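Local coordinates for protein-tyrosine-phosphatase PTP1 (Arabidopsis thaliana, PDB 6KRW) that removes phosphate from phosphotyrosine in proteins, acting on MAP kinases such as MPK6 and thereby modulating plant defence responses, at residues L49-A54 with V69-N74; G161-T166 with V184-T189; T175-R180 with L197-P202; G208-T213 with Y288-N293. All blocks are in the same frame, centred on the assembly; numbering follows the deposited sequence.

Overall arrangement
Interactions 2 and 3 belong to one antiparallel run of the central sheet and share strand 178-186, 163-172 pairing with it on one side and 194-200 on the other. Interaction 2 lies near the surface, ending in exposed charged groups, whereas interaction 3 runs deeper and holds a water among buried polar side chains. Interactions 1 and 4 involve loops and helices. Interaction 1 is a buried contact gripped by an aspartate and waters, and interaction 4 is apolar packing round one phenylalanine. Interactions 3 and 4 meet where Tyr201 OH approaches Pro210 CB at 3.3 Å, close to the active site. Interaction 1 stands about 30 Å from interaction 4, centre to centre.

Interaction 1: L49-A54 with V69-N74; sequences LNSTVA and VPFDKN
Asn50 and Asp72 join the backbones where the 49-54 segment leaves one short helix and turns into the next: Asp72 N donates to Asn50 O at 2.8 Å. The chains come closest at Ser51 and Phe71, whose CA atoms are 4.4 Å apart, and Ser51 is the first residue to drop out of helical geometry. On the 69-74 side the backbone is irregular.

The side chain of Asp72 carries most of the polar contact. Its OD1 uses the syn lone pair to take Val53 N at 3.0 Å in a nearly straight bond (172°). OD2 accepts twice from Thr52, from the backbone N and from OG1, the latter at 2.7 Å; these donors reach it from opposite faces of the carboxylate plane. With three protein donors, plus one water on each oxygen, the carboxylate is probably held against rotation. One of these waters also joins Ala54 N to Pro70 O.

Beside this polar knot, Asn50 CG sits between backbone N and carbonyl carbon (chi1 65°), bringing OD1 to the Phe71 ring edge, 3.4 Å from CD1, with the amide turned 73° from the ring. Ser51 OG meets the same edge and donates to Asn50 OD1. Farther along, Ala54 CB presses tightly on Val69 CB at 3.4 Å, and Val69 CG2 reaches Ser51 CB.

The 69-74 segment follows the KNRY phosphotyrosine-recognition loop of classical phosphatases, and Asn63 of that loop binds Ala54 O. Tyr89 of strand 89-90 packs on Val53, Ala54 and Pro70, Met42 lies against Asn50 and Phe71, and Asn74 pairs with Leu94 of strand 92-95.

Interaction 2: G161-T166 with V184-T189; sequences GNISLT and VNYKET
Strands 163-166 and 184-186 pair as antiparallel neighbours near one edge of the sheet, at the open end of a hairpin where both chains run into loops. Ser164 and Asn185 form the hydrogen-bonded pair, Ser164 N to Asn185 O at 2.8 Å and Asn185 N to Ser164 O at 3.1 Å. Ile163-Tyr186 and Leu165-Val184 are the flanking non-hydrogen-bonded pairs. Their side chains share one face: Ile163 CG2 meets Val184 CG2 at 3.5 Å, while CG1 runs alongside the Tyr186 ring. That face belongs to the sheet of the classical tyrosine phosphatase fold and packs on helix 117-126, whose Glu122 binds Tyr186 OH. Beyond the strands, Lys187 N reaches Asn162 O, and the lysine chain, extended beyond CG, brings NZ to Gly161 O at 2.7 Å; NZ also makes a salt bridge with Glu159. With chi1 at -162°, the Asn162 amide swings out toward Glu188, and ND2 donates to the syn lone pair of Glu188 OE1 at 3.3 Å, with amide and carboxylate nearly coplanar. A leucine in place of Asn162 would probably deprive the Glu188 carboxylate of this amide donor and allow it to swing. A further bond from ND2 to Glu188 OE2 is weak.

Interaction 3: T175-R180 with L197-P202; sequences TSLMLR and LHIQYP
Arg180 and Gln200 lie side by side on one face of the sheet, with NH1 donating to Gln200 OE1 at 3.3 Å, somewhat tilted out of the guanidinium plane. The arginine is extended from CG to NE, which carries its head along the face to Gln200 of the neighbouring pair. Met178 bends at chi3 (-75°), turning its methyl CE onto the same amide, 3.2 Å from Gln200 OE1 and 4.0 Å from Pro202 CG. A water ties this face together: it accepts from Arg180 NH1 at 2.6 Å, donates to Met178 O, and sits in plane at the edge of the His198 ring, 2.8 Å from ND1. On the other face of the sheet, Leu179 CD2 packs against Ile199 CG1. Beyond the bridged residues, Leu177 CD2 approaches Tyr201 CB at 3.9 Å.

Beneath these side chains, the Met178-Gln200 and Arg180-His198 pairs each make two near-straight backbone bonds. Second-shell partners fix the polar ends: Tyr150 OH binds His198 NE2, and Thr136 O takes Gln200 NE2. Tyr201 rests on helix 214-223. This is an antiparallel hairpin in the mixed sheet of the classical tyrosine phosphatase fold, and strand 194-200 leads into the WPD loop carrying Asp206, inferred to bind substrate.

Interaction 4: G208-T213 with Y288-N293; sequences GVPKDT and YFFCYN
Phe290 reaches from helix 285-303 into the 208-213 loop and bears nearly all of this contact. Its CG stands anti to the backbone N (chi1 -177°), which throws the ring away from the helix and in among Val209, Pro210, Asp212 and Thr213. Pro210 crosses the ring at about a right angle: its CD sits over one face, 3.8 Å from the centroid of the Phe290 ring and 18° off the normal, a CH-pi contact shifted toward the rim. Pro210 CG comes still nearer to a single atom, Phe290 CZ, at 3.6 Å. Asp212 O meets the ring in its plane, at the edge, with CE1 3.5 Å away. Thr213 and Phe290 lie alongside each other and point opposite ways, the threonine bringing its methyl CG2 to Phe290 CE1 at 3.7 Å; its CG2 lies beside the backbone N, and OG1 binds Asp297 and Arg217 instead. Val209 CG1 touches nearer the root of the side chain, at Phe290 CB (3.8 Å).

Replacing Phe290 with an alanine would remove the ring and is likely to open a gap beneath Pro210 and leave Thr213 CG2 without its main partner.

Within the loop, Asp212 OD1 caps Val214 N at the start of helix 214-223. Thr246 and Ile250 of helix 242-259 also touch Phe290, and its ring meets that of Trp204. The packing thus sets the stretch following the WPD motif of classical tyrosine phosphatases against the helix that follows the glutamine loop bearing Gln283.

Interaction 1: L49-A54 with V69-N74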
# COMPACT_ATOMS: atom_id res chain seq x y z
N LEU A 49 -8.56 4.41 -22.64
CA LEU A 49 -7.66 3.66 -23.55
C LEU A 49 -6.66 2.79 -22.79
O LEU A 49 -6.24 1.78 -23.33
CB LEU A 49 -6.97 4.66 -24.49
CG LEU A 49 -7.88 5.24 -25.57
CD1 LEU A 49 -7.35 6.58 -26.06
CD2 LEU A 49 -8.05 4.27 -26.73
N ASN A 50 -6.26 3.19 -21.59
CA ASN A 50 -5.22 2.41 -20.86
C ASN A 50 -5.82 1.55 -19.75
O ASN A 50 -5.05 0.76 -19.19
CB ASN A 50 -4.08 3.31 -20.39
CG ASN A 50 -4.49 4.33 -19.35
OD1 ASN A 50 -5.48 4.14 -18.63
ND2 ASN A 50 -3.75 5.43 -19.29
N SER A 51 -7.11 1.66 -19.47
CA SER A 51 -7.75 0.89 -18.37
C SER A 51 -9.06 0.30 -18.88
O SER A 51 -10.09 0.42 -18.26
CB SER A 51 -7.92 1.76 -17.14
OG SER A 51 -6.73 2.37 -16.75
N THR A 52 -9.02 -0.35 -20.04
CA THR A 52 -10.25 -0.82 -20.71
C THR A 52 -10.98 -1.86 -19.87
O THR A 52 -12.22 -1.89 -19.90
CB THR A 52 -9.93 -1.37 -22.11
OG1 THR A 52 -9.11 -2.53 -22.03
CG2 THR A 52 -9.21 -0.33 -22.94
N VAL A 53 -10.26 -2.74 -19.18
CA VAL A 53 -10.97 -3.83 -18.46
C VAL A 53 -11.74 -3.21 -17.28
O VAL A 53 -12.89 -3.59 -17.07
CB VAL A 53 -10.00 -4.94 -18.02
CG1 VAL A 53 -10.73 -6.01 -17.23
CG2 VAL A 53 -9.32 -5.54 -19.24
N ALA A 54 -11.10 -2.30 -16.56
CA ALA A 54 -11.73 -1.62 -15.41
C ALA A 54 -12.97 -0.85 -15.85
O ALA A 54 -13.91 -0.70 -15.01
CB ALA A 54 -10.75 -0.68 -14.75
N VAL A 69 -8.92 3.46 -11.06
CA VAL A 69 -8.96 2.11 -11.65
C VAL A 69 -7.53 1.76 -12.03
O VAL A 69 -6.71 2.65 -12.28
CB VAL A 69 -9.87 2.05 -12.88
CG1 VAL A 69 -11.33 2.25 -12.52
CG2 VAL A 69 -9.45 3.04 -13.96
N PRO A 70 -7.22 0.45 -12.08
CA PRO A 70 -5.90 0.00 -12.51
C PRO A 70 -5.76 0.04 -14.04
O PRO A 70 -6.71 -0.21 -14.75
CB PRO A 70 -5.81 -1.44 -12.01
CG PRO A 70 -7.25 -1.92 -12.14
CD PRO A 70 -8.08 -0.70 -11.73
N PHE A 71 -4.54 0.34 -14.45
CA PHE A 71 -4.16 0.20 -15.88
C PHE A 71 -4.22 -1.26 -16.29
O PHE A 71 -3.85 -2.17 -15.52
CB PHE A 71 -2.76 0.75 -16.06
CG PHE A 71 -2.58 2.18 -15.64
CD1 PHE A 71 -3.45 3.17 -16.07
CD2 PHE A 71 -1.51 2.56 -14.85
CE1 PHE A 71 -3.27 4.49 -15.68
CE2 PHE A 71 -1.32 3.88 -14.45
CZ PHE A 71 -2.21 4.84 -14.87
N ASP A 72 -4.59 -1.51 -17.54
CA ASP A 72 -4.54 -2.88 -18.08
C ASP A 72 -3.14 -3.47 -17.95
O ASP A 72 -3.04 -4.69 -17.69
CB ASP A 72 -4.96 -2.88 -19.55
CG ASP A 72 -6.40 -2.50 -19.80
OD1 ASP A 72 -7.26 -2.77 -18.94
OD2 ASP A 72 -6.72 -1.98 -20.89
N LYS A 73 -2.10 -2.65 -18.11
CA LYS A 73 -0.73 -3.21 -18.25
C LYS A 73 -0.27 -3.89 -16.96
O LYS A 73 0.57 -4.77 -17.03
CB LYS A 73 0.26 -2.12 -18.65
CG LYS A 73 0.49 -1.04 -17.62
CD LYS A 73 1.51 0.02 -18.04
CE LYS A 73 1.72 1.06 -16.94
NZ LYS A 73 2.22 0.43 -15.69
N ASN A 74 -0.81 -3.48 -15.79
CA ASN A 74 -0.26 -4.02 -14.51
C ASN A 74 -1.39 -4.32 -13.54
O ASN A 74 -1.04 -4.46 -12.35
CB ASN A 74 0.78 -3.10 -13.90
CG ASN A 74 0.16 -1.82 -13.37
OD1 ASN A 74 -0.78 -1.29 -13.97
ND2 ASN A 74 0.70 -1.31 -12.25
O HOH W 1 -5.01 -1.21 -22.76
O HOH W 2 -2.43 -0.08 -19.58
O HOH W 3 -8.18 -2.09 -16.35

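Interaction 2: G161-T166 with V184-T189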
# COMPACT_ATOMS: atom_id res chain seq x y z
N GLY A 161 -17.97 -16.90 -0.42
CA GLY A 161 -18.16 -18.01 -1.37
C GLY A 161 -17.40 -19.23 -0.91
O GLY A 161 -17.74 -19.78 0.17
N ASN A 162 -16.35 -19.59 -1.65
CA ASN A 162 -15.55 -20.81 -1.40
C ASN A 162 -14.51 -20.57 -0.31
O ASN A 162 -13.78 -21.53 0.02
CB ASN A 162 -14.87 -21.25 -2.70
CG ASN A 162 -14.40 -22.69 -2.66
OD1 ASN A 162 -14.94 -23.50 -1.92
ND2 ASN A 162 -13.39 -23.00 -3.45
N ILE A 163 -14.43 -19.36 0.24
CA ILE A 163 -13.30 -18.96 1.14
C ILE A 163 -13.82 -18.80 2.57
O ILE A 163 -14.87 -18.14 2.78
CB ILE A 163 -12.64 -17.68 0.63
CG1 ILE A 163 -11.80 -17.97 -0.62
CG2 ILE A 163 -11.81 -17.02 1.72
CD1 ILE A 163 -11.30 -16.73 -1.35
N SER A 164 -13.09 -19.36 3.53
CA SER A 164 -13.36 -19.15 4.97
C SER A 164 -12.22 -18.35 5.60
O SER A 164 -11.05 -18.58 5.26
CB SER A 164 -13.58 -20.45 5.68
OG SER A 164 -12.36 -21.18 5.77
N LEU A 165 -12.57 -17.42 6.49
CA LEU A 165 -11.59 -16.56 7.20
C LEU A 165 -11.77 -16.71 8.71
O LEU A 165 -12.92 -16.68 9.19
CB LEU A 165 -11.82 -15.12 6.77
CG LEU A 165 -10.87 -14.08 7.36
CD1 LEU A 165 -9.46 -14.24 6.83
CD2 LEU A 165 -11.39 -12.68 7.07
N THR A 166 -10.67 -16.80 9.43
CA THR A 166 -10.65 -16.96 10.91
C THR A 166 -9.53 -16.10 11.48
O THR A 166 -8.45 -16.03 10.90
CB THR A 166 -10.52 -18.44 11.28
OG1 THR A 166 -11.81 -19.03 11.12
CG2 THR A 166 -10.02 -18.64 12.69
N VAL A 184 -6.80 -17.78 6.33
CA VAL A 184 -7.73 -17.83 5.17
C VAL A 184 -7.48 -19.15 4.43
O VAL A 184 -6.32 -19.59 4.35
CB VAL A 184 -7.55 -16.59 4.28
CG1 VAL A 184 -6.20 -16.58 3.57
CG2 VAL A 184 -8.68 -16.47 3.28
N ASN A 185 -8.54 -19.75 3.92
CA ASN A 185 -8.38 -20.97 3.09
C ASN A 185 -9.68 -21.23 2.33
O ASN A 185 -10.72 -20.64 2.66
CB ASN A 185 -7.99 -22.18 3.94
CG ASN A 185 -9.04 -22.56 4.96
OD1 ASN A 185 -9.22 -21.87 5.96
ND2 ASN A 185 -9.72 -23.67 4.72
N TYR A 186 -9.59 -22.10 1.33
CA TYR A 186 -10.79 -22.68 0.67
C TYR A 186 -11.38 -23.76 1.57
O TYR A 186 -10.67 -24.35 2.40
CB TYR A 186 -10.43 -23.26 -0.69
CG TYR A 186 -9.78 -22.29 -1.64
CD1 TYR A 186 -10.46 -21.17 -2.10
CD2 TYR A 186 -8.49 -22.51 -2.10
CE1 TYR A 186 -9.86 -20.28 -2.98
CE2 TYR A 186 -7.88 -21.63 -2.98
CZ TYR A 186 -8.57 -20.52 -3.42
OH TYR A 186 -7.96 -19.65 -4.29
N LYS A 187 -12.65 -24.07 1.36
CA LYS A 187 -13.35 -25.07 2.20
C LYS A 187 -12.92 -26.49 1.83
O LYS A 187 -13.08 -27.37 2.68
CB LYS A 187 -14.86 -24.86 2.11
CG LYS A 187 -15.31 -23.54 2.71
CD LYS A 187 -16.74 -23.19 2.41
CE LYS A 187 -17.03 -21.74 2.70
NZ LYS A 187 -18.41 -21.37 2.29
N GLU A 188 -12.37 -26.71 0.64
CA GLU A 188 -11.77 -28.03 0.31
C GLU A 188 -10.37 -28.08 0.92
O GLU A 188 -9.45 -27.44 0.36
CB GLU A 188 -11.80 -28.33 -1.19
CG GLU A 188 -11.01 -27.37 -2.07
CD GLU A 188 -11.81 -26.21 -2.63
OE1 GLU A 188 -12.88 -25.90 -2.05
OE2 GLU A 188 -11.36 -25.60 -3.64
N THR A 189 -10.21 -28.79 2.03
CA THR A 189 -8.98 -28.71 2.85
C THR A 189 -7.89 -29.58 2.23
O THR A 189 -7.49 -30.59 2.85
CB THR A 189 -9.29 -29.06 4.31
OG1 THR A 189 -9.63 -30.44 4.40
CG2 THR A 189 -10.42 -28.22 4.85

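Interaction 3: T175-R180 with L197-P202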
# COMPACT_ATOMS: atom_id res chain seq x y z
N THR A 175 0.95 2.88 19.51
CA THR A 175 0.84 3.90 18.43
C THR A 175 -0.49 3.82 17.67
O THR A 175 -0.58 4.47 16.63
CB THR A 175 2.03 3.74 17.48
OG1 THR A 175 2.08 2.38 17.05
CG2 THR A 175 3.34 4.08 18.14
N SER A 176 -1.47 3.06 18.18
CA SER A 176 -2.86 2.90 17.67
C SER A 176 -2.95 1.87 16.53
O SER A 176 -4.04 1.76 15.99
CB SER A 176 -3.60 4.17 17.29
OG SER A 176 -3.32 5.22 18.20
N LEU A 177 -1.90 1.10 16.25
CA LEU A 177 -2.08 0.05 15.22
C LEU A 177 -2.92 -1.09 15.80
O LEU A 177 -2.77 -1.36 16.97
CB LEU A 177 -0.71 -0.46 14.80
CG LEU A 177 0.20 0.59 14.16
CD1 LEU A 177 1.52 -0.08 13.78
CD2 LEU A 177 -0.45 1.22 12.92
N MET A 178 -3.70 -1.74 14.95
CA MET A 178 -4.45 -2.99 15.25
C MET A 178 -3.85 -4.11 14.43
O MET A 178 -3.80 -3.95 13.17
CB MET A 178 -5.93 -2.82 14.96
CG MET A 178 -6.67 -2.09 16.04
SD MET A 178 -8.35 -1.71 15.55
CE MET A 178 -8.06 -0.35 14.41
N LEU A 179 -3.25 -5.08 15.08
CA LEU A 179 -2.62 -6.26 14.47
C LEU A 179 -3.55 -7.45 14.56
O LEU A 179 -3.82 -7.84 15.65
CB LEU A 179 -1.26 -6.52 15.13
CG LEU A 179 -0.38 -5.30 15.34
CD1 LEU A 179 0.87 -5.69 16.11
CD2 LEU A 179 0.02 -4.64 14.02
N ARG A 180 -3.97 -7.99 13.43
CA ARG A 180 -4.82 -9.19 13.37
C ARG A 180 -4.10 -10.29 12.61
O ARG A 180 -3.83 -10.11 11.42
CB ARG A 180 -6.16 -8.90 12.72
CG ARG A 180 -7.00 -7.86 13.42
CD ARG A 180 -8.28 -7.60 12.66
NE ARG A 180 -9.27 -6.80 13.38
CZ ARG A 180 -9.35 -5.47 13.36
NH1 ARG A 180 -8.48 -4.72 12.70
NH2 ARG A 180 -10.32 -4.86 14.03
N LEU A 197 -0.90 -11.40 8.13
CA LEU A 197 -0.91 -10.32 9.15
C LEU A 197 -1.59 -9.08 8.57
O LEU A 197 -1.13 -8.54 7.53
CB LEU A 197 0.50 -9.99 9.64
CG LEU A 197 0.55 -8.92 10.74
CD1 LEU A 197 -0.14 -9.39 12.01
CD2 LEU A 197 1.99 -8.52 11.01
N HIS A 198 -2.68 -8.68 9.20
CA HIS A 198 -3.48 -7.49 8.87
C HIS A 198 -3.11 -6.37 9.83
O HIS A 198 -3.24 -6.56 11.06
CB HIS A 198 -4.95 -7.84 8.86
CG HIS A 198 -5.88 -6.77 8.39
ND1 HIS A 198 -6.37 -5.77 9.21
CD2 HIS A 198 -6.45 -6.59 7.18
CE1 HIS A 198 -7.22 -5.03 8.55
NE2 HIS A 198 -7.26 -5.50 7.26
N ILE A 199 -2.68 -5.25 9.29
CA ILE A 199 -2.28 -4.06 10.08
C ILE A 199 -3.23 -2.92 9.72
O ILE A 199 -3.21 -2.48 8.57
CB ILE A 199 -0.80 -3.70 9.85
CG1 ILE A 199 0.12 -4.88 10.08
CG2 ILE A 199 -0.41 -2.51 10.70
CD1 ILE A 199 1.57 -4.61 9.71
N GLN A 200 -4.01 -2.45 10.68
CA GLN A 200 -4.93 -1.33 10.45
C GLN A 200 -4.48 -0.09 11.23
O GLN A 200 -4.23 -0.21 12.44
CB GLN A 200 -6.37 -1.70 10.81
CG GLN A 200 -7.31 -0.53 10.54
CD GLN A 200 -8.74 -0.75 10.93
OE1 GLN A 200 -9.08 -1.67 11.67
NE2 GLN A 200 -9.59 0.15 10.48
N TYR A 201 -4.48 1.06 10.56
CA TYR A 201 -4.15 2.39 11.11
C TYR A 201 -5.36 3.34 10.93
O TYR A 201 -5.57 3.84 9.85
CB TYR A 201 -2.89 2.94 10.46
CG TYR A 201 -2.46 4.27 10.99
CD1 TYR A 201 -2.60 4.59 12.34
CD2 TYR A 201 -1.89 5.21 10.17
CE1 TYR A 201 -2.20 5.82 12.84
CE2 TYR A 201 -1.48 6.44 10.65
CZ TYR A 201 -1.62 6.75 11.98
OH TYR A 201 -1.20 7.97 12.42
N PRO A 202 -6.28 3.64 11.95
CA PRO A 202 -7.51 4.53 11.83
C PRO A 202 -7.29 6.04 12.04
O PRO A 202 -8.24 6.78 11.91
CB PRO A 202 -8.39 3.94 12.95
CG PRO A 202 -7.39 3.57 14.02
CD PRO A 202 -6.20 3.01 13.27
O HOH W 4 -6.00 -5.14 11.92
O HOH W 5 -11.80 -1.93 13.04

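Interaction 4: G208-T213 with Y288-N293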
# COMPACT_ATOMS: atom_id res chain seq x y z
N GLY A 208 -5.80 13.69 3.85
CA GLY A 208 -5.07 14.40 4.91
C GLY A 208 -3.85 13.63 5.32
O GLY A 208 -3.40 12.73 4.51
N VAL A 209 -3.33 13.94 6.51
CA VAL A 209 -2.06 13.36 7.01
C VAL A 209 -2.18 13.17 8.51
O VAL A 209 -2.93 13.90 9.18
CB VAL A 209 -0.82 14.22 6.67
CG1 VAL A 209 -0.54 14.23 5.19
CG2 VAL A 209 -0.92 15.63 7.23
N PRO A 210 -1.46 12.17 9.06
CA PRO A 210 -1.39 11.98 10.50
C PRO A 210 -0.75 13.19 11.18
O PRO A 210 -0.10 13.97 10.55
CB PRO A 210 -0.53 10.72 10.70
CG PRO A 210 -0.57 10.02 9.35
CD PRO A 210 -0.72 11.13 8.34
N LYS A 211 -0.97 13.31 12.48
CA LYS A 211 -0.36 14.44 13.24
C LYS A 211 1.15 14.22 13.43
O LYS A 211 1.84 15.23 13.64
CB LYS A 211 -1.11 14.62 14.57
CG LYS A 211 -2.62 14.63 14.42
CD LYS A 211 -3.14 15.66 13.43
CE LYS A 211 -4.43 15.26 12.75
NZ LYS A 211 -4.21 14.31 11.63
N ASP A 212 1.64 12.98 13.39
CA ASP A 212 3.10 12.72 13.51
C ASP A 212 3.43 11.49 12.65
O ASP A 212 2.53 10.91 12.09
CB ASP A 212 3.50 12.62 14.98
CG ASP A 212 2.89 11.43 15.69
OD1 ASP A 212 3.07 10.29 15.22
OD2 ASP A 212 2.29 11.66 16.75
N THR A 213 4.68 11.07 12.61
CA THR A 213 5.10 9.98 11.69
C THR A 213 5.27 8.66 12.44
O THR A 213 5.70 7.67 11.84
CB THR A 213 6.42 10.32 10.99
OG1 THR A 213 7.47 10.42 11.95
CG2 THR A 213 6.30 11.59 10.18
N TYR A 288 2.68 14.58 0.31
CA TYR A 288 4.05 14.56 -0.24
C TYR A 288 5.04 15.04 0.82
O TYR A 288 6.07 14.44 1.00
CB TYR A 288 4.05 15.40 -1.52
CG TYR A 288 5.32 15.27 -2.32
CD1 TYR A 288 5.58 14.10 -3.02
CD2 TYR A 288 6.25 16.28 -2.36
CE1 TYR A 288 6.74 13.96 -3.75
CE2 TYR A 288 7.40 16.15 -3.12
CZ TYR A 288 7.67 14.97 -3.77
OH TYR A 288 8.81 14.81 -4.54
N PHE A 289 4.68 16.09 1.55
CA PHE A 289 5.52 16.58 2.68
C PHE A 289 5.65 15.47 3.73
O PHE A 289 6.74 15.27 4.30
CB PHE A 289 4.96 17.87 3.28
CG PHE A 289 5.53 19.11 2.65
CD1 PHE A 289 6.69 19.69 3.14
CD2 PHE A 289 4.90 19.70 1.57
CE1 PHE A 289 7.20 20.84 2.57
CE2 PHE A 289 5.44 20.84 0.98
CZ PHE A 289 6.57 21.42 1.49
N PHE A 290 4.55 14.78 4.01
CA PHE A 290 4.57 13.71 5.04
C PHE A 290 5.54 12.61 4.63
O PHE A 290 6.23 12.06 5.47
CB PHE A 290 3.15 13.19 5.28
CG PHE A 290 3.04 12.15 6.36
CD1 PHE A 290 2.98 12.52 7.70
CD2 PHE A 290 3.00 10.80 6.06
CE1 PHE A 290 2.89 11.55 8.69
CE2 PHE A 290 2.91 9.84 7.05
CZ PHE A 290 2.85 10.22 8.38
N CYS A 291 5.62 12.30 3.31
CA CYS A 291 6.60 11.31 2.80
C CYS A 291 8.00 11.76 3.23
O CYS A 291 8.75 10.98 3.77
CB CYS A 291 6.65 11.25 1.28
SG CYS A 291 5.23 10.46 0.49
N TYR A 292 8.34 13.02 2.96
CA TYR A 292 9.69 13.52 3.28
C TYR A 292 9.93 13.44 4.79
O TYR A 292 10.98 12.97 5.21
CB TYR A 292 9.86 14.96 2.81
CG TYR A 292 10.42 15.10 1.42
CD1 TYR A 292 11.78 15.03 1.22
CD2 TYR A 292 9.61 15.32 0.33
CE1 TYR A 292 12.34 15.15 -0.03
CE2 TYR A 292 10.15 15.46 -0.94
CZ TYR A 292 11.51 15.37 -1.11
OH TYR A 292 12.11 15.49 -2.35
N ASN A 293 8.95 13.87 5.58
CA ASN A 293 9.12 13.91 7.06
C ASN A 293 9.30 12.49 7.57
O ASN A 293 10.18 12.27 8.42
CB ASN A 293 7.93 14.62 7.69
CG ASN A 293 7.98 16.11 7.49
OD1 ASN A 293 9.05 16.70 7.55
ND2 ASN A 293 6.84 16.75 7.32